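Local atomic coordinates of histone-lysine N-methyltransferase, H3 lysine-9 specific SUVH4 (Arabidopsis thaliana, PDB entry 4QEO), a protein that methylates histone H3 using S-adenosyl-L-methionine and binds methylated DNA, linking DNA methylation to transcriptional silencing. Residues 86-91 against 129-134; 116-121 against 202-207; 122-127 against 216-221. All coordinates share one frame; numbering follows the deposited sequence.

Interaction 1: 86-91 against 129-134. With nucleotides of chain B; nucleotides of chain C.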
# COMPACT_ATOMS: atom_id res chain seq x y z
N ASN A 86 2.27 18.35 -14.98
CA ASN A 86 3.57 18.65 -15.59
C ASN A 86 4.61 17.55 -15.49
O ASN A 86 4.84 17.01 -14.41
CB ASN A 86 4.19 19.90 -14.97
CG ASN A 86 3.36 21.12 -15.21
OD1 ASN A 86 2.13 21.05 -15.24
ND2 ASN A 86 4.02 22.26 -15.41
N GLY A 87 5.26 17.25 -16.62
CA GLY A 87 6.32 16.26 -16.66
C GLY A 87 7.57 16.74 -15.94
O GLY A 87 8.32 15.94 -15.37
N ILE A 88 7.79 18.04 -15.95
CA ILE A 88 9.02 18.60 -15.41
C ILE A 88 8.75 19.47 -14.19
O ILE A 88 8.05 20.48 -14.27
CB ILE A 88 9.77 19.46 -16.45
CG1 ILE A 88 10.04 18.64 -17.73
CG2 ILE A 88 11.08 19.98 -15.84
CD1 ILE A 88 10.56 19.49 -18.92
N ASP A 89 9.34 19.08 -13.06
CA ASP A 89 9.28 19.86 -11.83
C ASP A 89 10.62 20.56 -11.61
O ASP A 89 11.69 19.93 -11.69
CB ASP A 89 8.96 18.92 -10.66
CG ASP A 89 8.24 19.65 -9.54
OD1 ASP A 89 7.57 20.66 -9.84
OD2 ASP A 89 8.35 19.21 -8.38
N TYR A 90 10.58 21.86 -11.35
CA TYR A 90 11.82 22.62 -11.21
C TYR A 90 11.77 23.72 -10.17
O TYR A 90 10.70 24.19 -9.79
CB TYR A 90 12.24 23.21 -12.56
CG TYR A 90 11.28 24.22 -13.18
CD1 TYR A 90 11.42 25.57 -12.93
CD2 TYR A 90 10.25 23.81 -14.03
CE1 TYR A 90 10.58 26.50 -13.50
CE2 TYR A 90 9.39 24.74 -14.62
CZ TYR A 90 9.57 26.08 -14.34
OH TYR A 90 8.76 27.03 -14.90
N MET A 91 12.94 24.10 -9.68
CA MET A 91 13.09 25.24 -8.79
C MET A 91 12.97 26.47 -9.65
O MET A 91 13.75 26.64 -10.60
CB MET A 91 14.46 25.24 -8.12
CG MET A 91 14.67 24.13 -7.10
SD MET A 91 16.39 24.17 -6.55
CE MET A 91 16.24 23.06 -5.16
N THR A 129 11.79 14.52 -24.28
CA THR A 129 11.36 15.73 -24.94
C THR A 129 11.07 16.81 -23.91
O THR A 129 10.51 16.53 -22.85
CB THR A 129 10.11 15.48 -25.78
OG1 THR A 129 10.27 14.26 -26.50
CG2 THR A 129 9.88 16.65 -26.78
N GLY A 130 11.42 18.06 -24.24
CA GLY A 130 11.00 19.17 -23.41
C GLY A 130 9.48 19.32 -23.35
O GLY A 130 8.75 18.64 -24.08
N GLN A 131 9.01 20.20 -22.49
CA GLN A 131 7.58 20.49 -22.39
C GLN A 131 7.18 21.53 -23.45
O GLN A 131 8.02 22.30 -23.96
CB GLN A 131 7.24 21.04 -20.99
CG GLN A 131 7.91 22.39 -20.69
CD GLN A 131 7.50 23.00 -19.34
OE1 GLN A 131 8.18 22.82 -18.34
NE2 GLN A 131 6.38 23.74 -19.33
N GLY A 132 5.91 21.52 -23.83
CA GLY A 132 5.36 22.61 -24.61
C GLY A 132 4.86 22.16 -25.96
O GLY A 132 5.35 21.16 -26.50
N GLY A 133 3.85 22.86 -26.46
CA GLY A 133 3.36 22.68 -27.81
C GLY A 133 2.80 21.30 -28.03
O GLY A 133 2.77 20.78 -29.16
N HIS A 134 2.37 20.71 -26.94
CA HIS A 134 1.91 19.32 -26.91
C HIS A 134 0.40 19.26 -26.67
O HIS A 134 -0.12 19.91 -25.78
CB HIS A 134 2.62 18.59 -25.77
CG HIS A 134 2.13 17.19 -25.54
ND1 HIS A 134 1.25 16.86 -24.52
CD2 HIS A 134 2.40 16.03 -26.19
CE1 HIS A 134 1.02 15.56 -24.55
NE2 HIS A 134 1.70 15.03 -25.55
P DT B 6 3.22 23.96 -21.56
OP1 DT B 6 4.64 23.95 -21.55
OP2 DT B 6 2.55 23.89 -22.80
O5' DT B 6 2.62 22.82 -20.66
C5' DT B 6 3.22 22.50 -19.42
C4' DT B 6 2.30 21.60 -18.63
O4' DT B 6 1.13 22.35 -18.25
C3' DT B 6 1.79 20.38 -19.41
O3' DT B 6 2.32 19.17 -18.89
C2' DT B 6 0.28 20.47 -19.28
C1' DT B 6 0.09 21.43 -18.13
N1 DT B 6 -1.19 22.15 -18.16
C2 DT B 6 -1.81 22.44 -16.97
O2 DT B 6 -1.32 22.17 -15.89
N3 DT B 6 -3.01 23.07 -17.08
C4 DT B 6 -3.66 23.43 -18.25
O4 DT B 6 -4.74 23.98 -18.20
C5 DT B 6 -2.97 23.09 -19.46
C7 DT B 6 -3.59 23.43 -20.78
C6 DT B 6 -1.78 22.48 -19.36
N1 5CM B 7 5.26 13.77 -20.33
C2 5CM B 7 5.95 12.77 -21.04
N3 5CM B 7 7.09 13.02 -21.69
C4 5CM B 7 7.61 14.21 -21.70
C5 5CM B 7 6.92 15.26 -20.97
C5A 5CM B 7 7.49 16.63 -20.97
C6 5CM B 7 5.74 14.99 -20.33
O2 5CM B 7 5.54 11.65 -21.07
N4 5CM B 7 8.72 14.48 -22.33
C1' 5CM B 7 3.99 13.46 -19.72
C2' 5CM B 7 3.67 13.90 -18.30
C3' 5CM B 7 2.16 14.00 -18.38
C4' 5CM B 7 1.96 14.62 -19.75
O4' 5CM B 7 3.03 14.12 -20.51
O3' 5CM B 7 1.56 12.72 -18.41
C5' 5CM B 7 1.86 16.15 -19.78
O5' 5CM B 7 2.92 16.86 -19.20
P 5CM B 7 3.34 18.29 -19.66
OP1 5CM B 7 4.61 18.56 -19.08
OP2 5CM B 7 3.12 18.44 -21.05
P DA C 11 6.29 26.75 -9.36
OP1 DA C 11 5.35 25.82 -9.93
OP2 DA C 11 7.34 26.30 -8.48
O5' DA C 11 6.79 27.67 -10.54
C5' DA C 11 6.39 27.44 -11.88
C4' DA C 11 6.44 28.71 -12.68
O4' DA C 11 5.17 29.38 -12.58
C3' DA C 11 7.49 29.72 -12.23
O3' DA C 11 8.09 30.28 -13.39
C2' DA C 11 6.68 30.77 -11.49
C1' DA C 11 5.36 30.73 -12.22
N9 DA C 11 4.20 31.14 -11.44
C8 DA C 11 4.10 31.32 -10.09
N7 DA C 11 2.92 31.69 -9.69
C5 DA C 11 2.18 31.76 -10.86
C6 DA C 11 0.84 32.11 -11.11
N6 DA C 11 -0.03 32.45 -10.16
N1 DA C 11 0.42 32.10 -12.39
C2 DA C 11 1.29 31.76 -13.34
N3 DA C 11 2.57 31.42 -13.23
C4 DA C 11 2.96 31.44 -11.95
O HOH W 1 7.08 22.29 -16.03
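The DNA-binding face of the SRA domain brings I88 and Y90, on strand 88-91, up to Q131 in the loop that follows strand 125-129. I88 reaches the loop with CD1, which lies 4.0 Å from Q131 N, while its chain runs obliquely across that of Q131. Y90 touches more loosely, CE2 lying 4.4 Å from Q131 OE1. On the glutamine, CG is held between the backbone N and the carbonyl carbon (chi1 64°), and the extended chain beyond it carries the amide past I88 to the DNA. There NE2 gives a nearly straight bond (170°) to OP1 of DT6 of chain B, at 2.8 Å. OE1 takes a bond from a water at 2.6 Å; this water also donates to I88 O and accepts from N86 ND2, and lies in the plane of the Y90 ring, at its edge. The next phosphate is gripped by the residue before the strand: G87 N donates to OP1 of 5CM7 of chain B at 2.9 Å and 177°. T129 O accepts from N4 of the same nucleotide at 2.8 Å. The two segments hold backbone and base of one nucleotide, as in the SRA pocket for a flipped-out 5-methylcytosine.

Interaction 2: 116-121 against 202-207. With nucleotides of chain B.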
# COMPACT_ATOMS: atom_id res chain seq x y z
N TYR A 116 4.74 11.98 -24.98
CA TYR A 116 5.33 12.81 -26.04
C TYR A 116 5.91 11.90 -27.11
O TYR A 116 6.72 11.04 -26.82
CB TYR A 116 6.42 13.71 -25.46
CG TYR A 116 5.92 15.03 -24.87
CD1 TYR A 116 5.03 15.05 -23.77
CD2 TYR A 116 6.34 16.24 -25.40
CE1 TYR A 116 4.58 16.25 -23.23
CE2 TYR A 116 5.90 17.45 -24.86
CZ TYR A 116 5.03 17.45 -23.78
OH TYR A 116 4.61 18.66 -23.28
N GLU A 117 5.49 12.10 -28.36
CA GLU A 117 5.86 11.21 -29.45
C GLU A 117 7.39 11.18 -29.68
O GLU A 117 7.92 10.20 -30.20
CB GLU A 117 5.11 11.61 -30.72
CG GLU A 117 5.36 13.08 -31.11
CD GLU A 117 4.32 13.66 -32.05
OE1 GLU A 117 3.44 12.90 -32.52
OE2 GLU A 117 4.40 14.87 -32.34
N ASP A 118 8.10 12.23 -29.27
CA ASP A 118 9.55 12.24 -29.46
C ASP A 118 10.37 11.62 -28.31
O ASP A 118 11.59 11.54 -28.42
CB ASP A 118 10.05 13.67 -29.78
CG ASP A 118 9.36 14.27 -31.00
OD1 ASP A 118 9.71 13.85 -32.12
OD2 ASP A 118 8.45 15.12 -30.85
N ASP A 119 9.73 11.20 -27.23
CA ASP A 119 10.45 10.53 -26.13
C ASP A 119 11.03 9.20 -26.63
O ASP A 119 10.36 8.47 -27.34
CB ASP A 119 9.53 10.24 -24.92
CG ASP A 119 9.13 11.48 -24.14
OD1 ASP A 119 9.74 12.56 -24.35
OD2 ASP A 119 8.19 11.37 -23.31
N LEU A 120 12.27 8.89 -26.23
CA LEU A 120 12.88 7.60 -26.55
C LEU A 120 13.48 7.00 -25.27
O LEU A 120 14.41 7.56 -24.72
CB LEU A 120 13.99 7.75 -27.61
CG LEU A 120 14.68 6.41 -27.93
CD1 LEU A 120 13.63 5.48 -28.53
CD2 LEU A 120 15.88 6.59 -28.88
N ASP A 121 12.94 5.89 -24.82
CA ASP A 121 13.35 5.25 -23.58
C ASP A 121 14.22 4.04 -23.81
O ASP A 121 13.78 3.04 -24.28
CB ASP A 121 12.14 4.84 -22.74
CG ASP A 121 12.53 4.30 -21.37
OD1 ASP A 121 13.68 4.27 -21.03
OD2 ASP A 121 11.65 3.91 -20.64
N PHE A 202 7.35 20.18 -35.89
CA PHE A 202 7.54 21.38 -35.08
C PHE A 202 8.85 21.26 -34.28
O PHE A 202 9.31 20.15 -34.01
CB PHE A 202 6.37 21.57 -34.11
CG PHE A 202 5.04 21.74 -34.80
CD1 PHE A 202 4.65 22.98 -35.30
CD2 PHE A 202 4.19 20.65 -34.96
CE1 PHE A 202 3.41 23.14 -35.94
CE2 PHE A 202 2.95 20.80 -35.61
CZ PHE A 202 2.56 22.05 -36.10
N THR A 203 9.43 22.39 -33.90
CA THR A 203 10.63 22.37 -33.08
C THR A 203 10.33 21.72 -31.74
O THR A 203 9.36 22.08 -31.08
CB THR A 203 11.14 23.80 -32.81
OG1 THR A 203 11.44 24.43 -34.06
CG2 THR A 203 12.40 23.77 -31.93
N VAL A 204 11.16 20.75 -31.37
CA VAL A 204 11.21 20.24 -30.01
C VAL A 204 12.62 20.34 -29.45
O VAL A 204 13.62 20.31 -30.19
CB VAL A 204 10.77 18.78 -29.91
CG1 VAL A 204 9.30 18.65 -30.24
CG2 VAL A 204 11.67 17.87 -30.77
N TYR A 205 12.69 20.51 -28.14
CA TYR A 205 13.95 20.42 -27.42
C TYR A 205 14.07 18.98 -26.98
O TYR A 205 13.09 18.35 -26.64
CB TYR A 205 14.00 21.40 -26.25
CG TYR A 205 14.24 22.79 -26.80
CD1 TYR A 205 13.17 23.60 -27.21
CD2 TYR A 205 15.52 23.25 -27.00
CE1 TYR A 205 13.39 24.86 -27.77
CE2 TYR A 205 15.76 24.49 -27.55
CZ TYR A 205 14.70 25.29 -27.93
OH TYR A 205 14.94 26.52 -28.48
N LYS A 206 15.28 18.44 -27.02
CA LYS A 206 15.52 17.06 -26.65
C LYS A 206 16.64 17.05 -25.64
O LYS A 206 17.62 17.77 -25.81
CB LYS A 206 15.95 16.23 -27.89
CG LYS A 206 14.82 16.01 -28.90
CD LYS A 206 15.21 14.92 -29.90
CE LYS A 206 13.98 14.18 -30.37
NZ LYS A 206 14.27 13.25 -31.50
N TYR A 207 16.48 16.22 -24.60
CA TYR A 207 17.37 16.17 -23.47
C TYR A 207 17.89 14.75 -23.37
O TYR A 207 17.13 13.82 -23.16
CB TYR A 207 16.67 16.63 -22.16
CG TYR A 207 16.30 18.09 -22.29
CD1 TYR A 207 15.10 18.47 -22.88
CD2 TYR A 207 17.18 19.09 -21.89
CE1 TYR A 207 14.77 19.81 -23.06
CE2 TYR A 207 16.86 20.44 -22.07
CZ TYR A 207 15.65 20.78 -22.66
OH TYR A 207 15.33 22.11 -22.84
N1 5CM B 7 5.26 13.77 -20.33
C2 5CM B 7 5.95 12.77 -21.04
N3 5CM B 7 7.09 13.02 -21.69
C4 5CM B 7 7.61 14.21 -21.70
C5 5CM B 7 6.92 15.26 -20.97
C5A 5CM B 7 7.49 16.63 -20.97
C6 5CM B 7 5.74 14.99 -20.33
O2 5CM B 7 5.54 11.65 -21.07
N4 5CM B 7 8.72 14.48 -22.33
C1' 5CM B 7 3.99 13.46 -19.72
C2' 5CM B 7 3.67 13.90 -18.30
C3' 5CM B 7 2.16 14.00 -18.38
C4' 5CM B 7 1.96 14.62 -19.75
O4' 5CM B 7 3.03 14.12 -20.51
O3' 5CM B 7 1.56 12.72 -18.41
C5' 5CM B 7 1.86 16.15 -19.78
O5' 5CM B 7 2.92 16.86 -19.20
P 5CM B 7 3.34 18.29 -19.66
OP1 5CM B 7 4.61 18.56 -19.08
OP2 5CM B 7 3.12 18.44 -21.05
O HOH W 2 12.12 13.50 -32.78
O HOH W 3 14.09 10.92 -30.05
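A type I turn from Y116 to D119, closed by D119 N to Y116 O at 3.0 Å, sets D118 against the first part of strand 203-211, where its nearest backbone neighbour is K206. D118 touches V204 with OD2, 3.7 Å from CG1, while its CB packs 4.0 Å from CE of K206. The lysine chain, bent at chi3, brings CE to the turn, yet NZ stays 4.6 Å from D118 OD1. Two waters fill in: one links NZ to OD1, the other NZ to D118 O. OD1 also accepts from the backbone N of V199. Y116 and D119, the two ends of the turn, serve the DNA. One face of the Y116 ring lies over the base of 5CM7 of chain B, its CD1 3.4 Å from C5, and its OH donates to OP2 at 2.7 Å; H134 also stacks with this ring. D119 meets the Watson-Crick edge, OD1 accepting from N4 at 3.0 Å and 160°. Its OD2 lies 2.6 Å from N3. Carboxylate and N3 are nominal acceptors, so this approach is consistent with a proton on one or the other, whereas the charges of D118 and K206, bridged by water, probably attract only at a distance.

Interaction 3: 122-127 against 216-221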
# COMPACT_ATOMS: atom_id res chain seq x y z
N ASN A 122 15.46 4.18 -23.41
CA ASN A 122 16.40 3.11 -23.44
C ASN A 122 17.04 2.82 -22.10
O ASN A 122 18.19 2.60 -22.03
CB ASN A 122 17.45 3.31 -24.52
CG ASN A 122 16.94 2.97 -25.91
OD1 ASN A 122 17.22 3.67 -26.84
ND2 ASN A 122 16.21 1.91 -26.03
N ALA A 123 16.26 2.91 -21.04
CA ALA A 123 16.67 2.51 -19.72
C ALA A 123 17.72 3.40 -19.10
O ALA A 123 17.39 4.38 -18.54
CB ALA A 123 17.06 1.04 -19.67
N ASP A 124 18.96 2.97 -19.14
CA ASP A 124 20.07 3.74 -18.63
C ASP A 124 20.25 5.02 -19.43
O ASP A 124 20.81 5.96 -18.99
CB ASP A 124 21.35 2.94 -18.65
CG ASP A 124 21.53 2.07 -17.43
OD1 ASP A 124 20.61 1.88 -16.64
OD2 ASP A 124 22.63 1.56 -17.27
N THR A 125 19.78 5.01 -20.65
CA THR A 125 19.85 6.18 -21.51
C THR A 125 18.45 6.59 -21.94
O THR A 125 17.69 5.75 -22.31
CB THR A 125 20.71 5.93 -22.75
OG1 THR A 125 22.05 5.69 -22.36
CG2 THR A 125 20.68 7.11 -23.67
N VAL A 126 18.14 7.88 -21.88
CA VAL A 126 16.82 8.36 -22.26
C VAL A 126 16.96 9.62 -23.13
O VAL A 126 17.86 10.42 -22.90
CB VAL A 126 15.99 8.71 -20.99
CG1 VAL A 126 14.71 9.45 -21.34
CG2 VAL A 126 15.65 7.42 -20.22
N THR A 127 16.10 9.77 -24.13
CA THR A 127 15.98 11.03 -24.83
C THR A 127 14.61 11.60 -24.48
O THR A 127 13.59 11.09 -24.93
CB THR A 127 16.12 10.85 -26.36
OG1 THR A 127 17.36 10.19 -26.62
CG2 THR A 127 16.15 12.22 -27.07
N PRO A 216 21.24 1.26 -7.34
CA PRO A 216 20.81 -0.11 -7.65
C PRO A 216 20.55 -0.23 -9.13
O PRO A 216 20.15 0.76 -9.76
CB PRO A 216 19.50 -0.25 -6.87
CG PRO A 216 19.61 0.73 -5.74
CD PRO A 216 20.48 1.87 -6.23
N GLU A 217 20.77 -1.42 -9.69
CA GLU A 217 20.62 -1.63 -11.12
C GLU A 217 19.17 -1.40 -11.52
O GLU A 217 18.28 -1.71 -10.75
CB GLU A 217 21.05 -3.05 -11.49
CG GLU A 217 22.11 -3.11 -12.57
CD GLU A 217 23.32 -2.24 -12.26
OE1 GLU A 217 23.73 -2.20 -11.09
OE2 GLU A 217 23.85 -1.61 -13.20
N LEU A 218 18.93 -0.83 -12.70
CA LEU A 218 17.58 -0.78 -13.23
C LEU A 218 17.10 -2.20 -13.45
O LEU A 218 17.77 -3.00 -14.11
CB LEU A 218 17.51 -0.02 -14.55
CG LEU A 218 17.19 1.46 -14.55
CD1 LEU A 218 17.09 1.98 -15.99
CD2 LEU A 218 15.92 1.72 -13.80
N THR A 219 15.94 -2.50 -12.92
CA THR A 219 15.37 -3.83 -13.01
C THR A 219 14.39 -3.93 -14.17
O THR A 219 13.65 -2.98 -14.48
CB THR A 219 14.67 -4.21 -11.68
OG1 THR A 219 13.85 -5.36 -11.88
CG2 THR A 219 13.81 -3.05 -11.19
N THR A 220 14.39 -5.09 -14.81
CA THR A 220 13.47 -5.39 -15.90
C THR A 220 12.19 -5.97 -15.31
O THR A 220 12.19 -6.48 -14.19
CB THR A 220 14.09 -6.44 -16.85
OG1 THR A 220 15.50 -6.18 -17.00
CG2 THR A 220 13.41 -6.42 -18.21
N ASP A 221 11.10 -5.85 -16.07
CA ASP A 221 9.84 -6.57 -15.86
C ASP A 221 8.79 -6.05 -16.84
O ASP A 221 7.95 -6.81 -17.32
CB ASP A 221 9.31 -6.45 -14.43
CG ASP A 221 8.16 -7.41 -14.15
OD1 ASP A 221 7.02 -7.08 -14.51
OD2 ASP A 221 8.41 -8.50 -13.58
O HOH W 4 20.69 -0.38 -14.37
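L218 and the turn residues A123 and D124 meet through one methyl group. CD1 of the leucine sits 3.8 Å from A123 CB and 3.5 Å from A123 C, so it covers the side chain and the start of the following peptide together. The same methyl comes within 3.6 Å of D124 OD1, the aspartate and the leucine passing each other in opposite directions. A water spans the two segments as well: it donates to D124 OD1 at 3.2 Å and accepts from L218 N at 2.5 Å, a distance short enough to leave the water's exact position in doubt. The next charged group along, E217, leaves its OE2 5.3 Å from D124 OD2, a separation at which repulsion is probably modest on this exposed surface.

The turn is the tip of a beta-hairpin of the SRA domain, joining strands 120-122 and 125-129. It is a type II' turn from N122 to T125, closed by N122 N to T125 O at 2.9 Å and by T125 N to N122 O. A123 takes its second position with phi 69° and psi -100°, a conformation more often adopted by glycine.

Further out, A123 O accepts from Y188 OH and R169 NH2, and A123 N donates to D121 OD1, fixing the peptides beside the leucine. R169 also forms a salt bridge to D121 through NE. The backbone of D124 pairs with R211 of strand 203-211, and the R211 side chain bonds P216 O through NH1. L218 packs on this arginine and on D185 and Y188 of strand 180-197. Beyond it the chain loses order, T220 and D221 being poorly defined.

Interactions 1 and 2 are buried and form neighbouring parts of one DNA site, with centres about 11 Å apart; interaction 3 lies on the surface, its centre about 18 Å from that of interaction 2. All three reach the same SRA sheet. T129 OG1 bonds D119 OD1, and G130 N bonds Y205 O, so the loop of interaction 1 is tied to both segments of interaction 2. Strands 120-122 and 125-129, paired by T127 N to L120 O, lead to the hairpin tip of interaction 3. All three carry bridging water, but 1 and 2 also place groups on phosphate and base, whereas 3 is leucine packing on a turn.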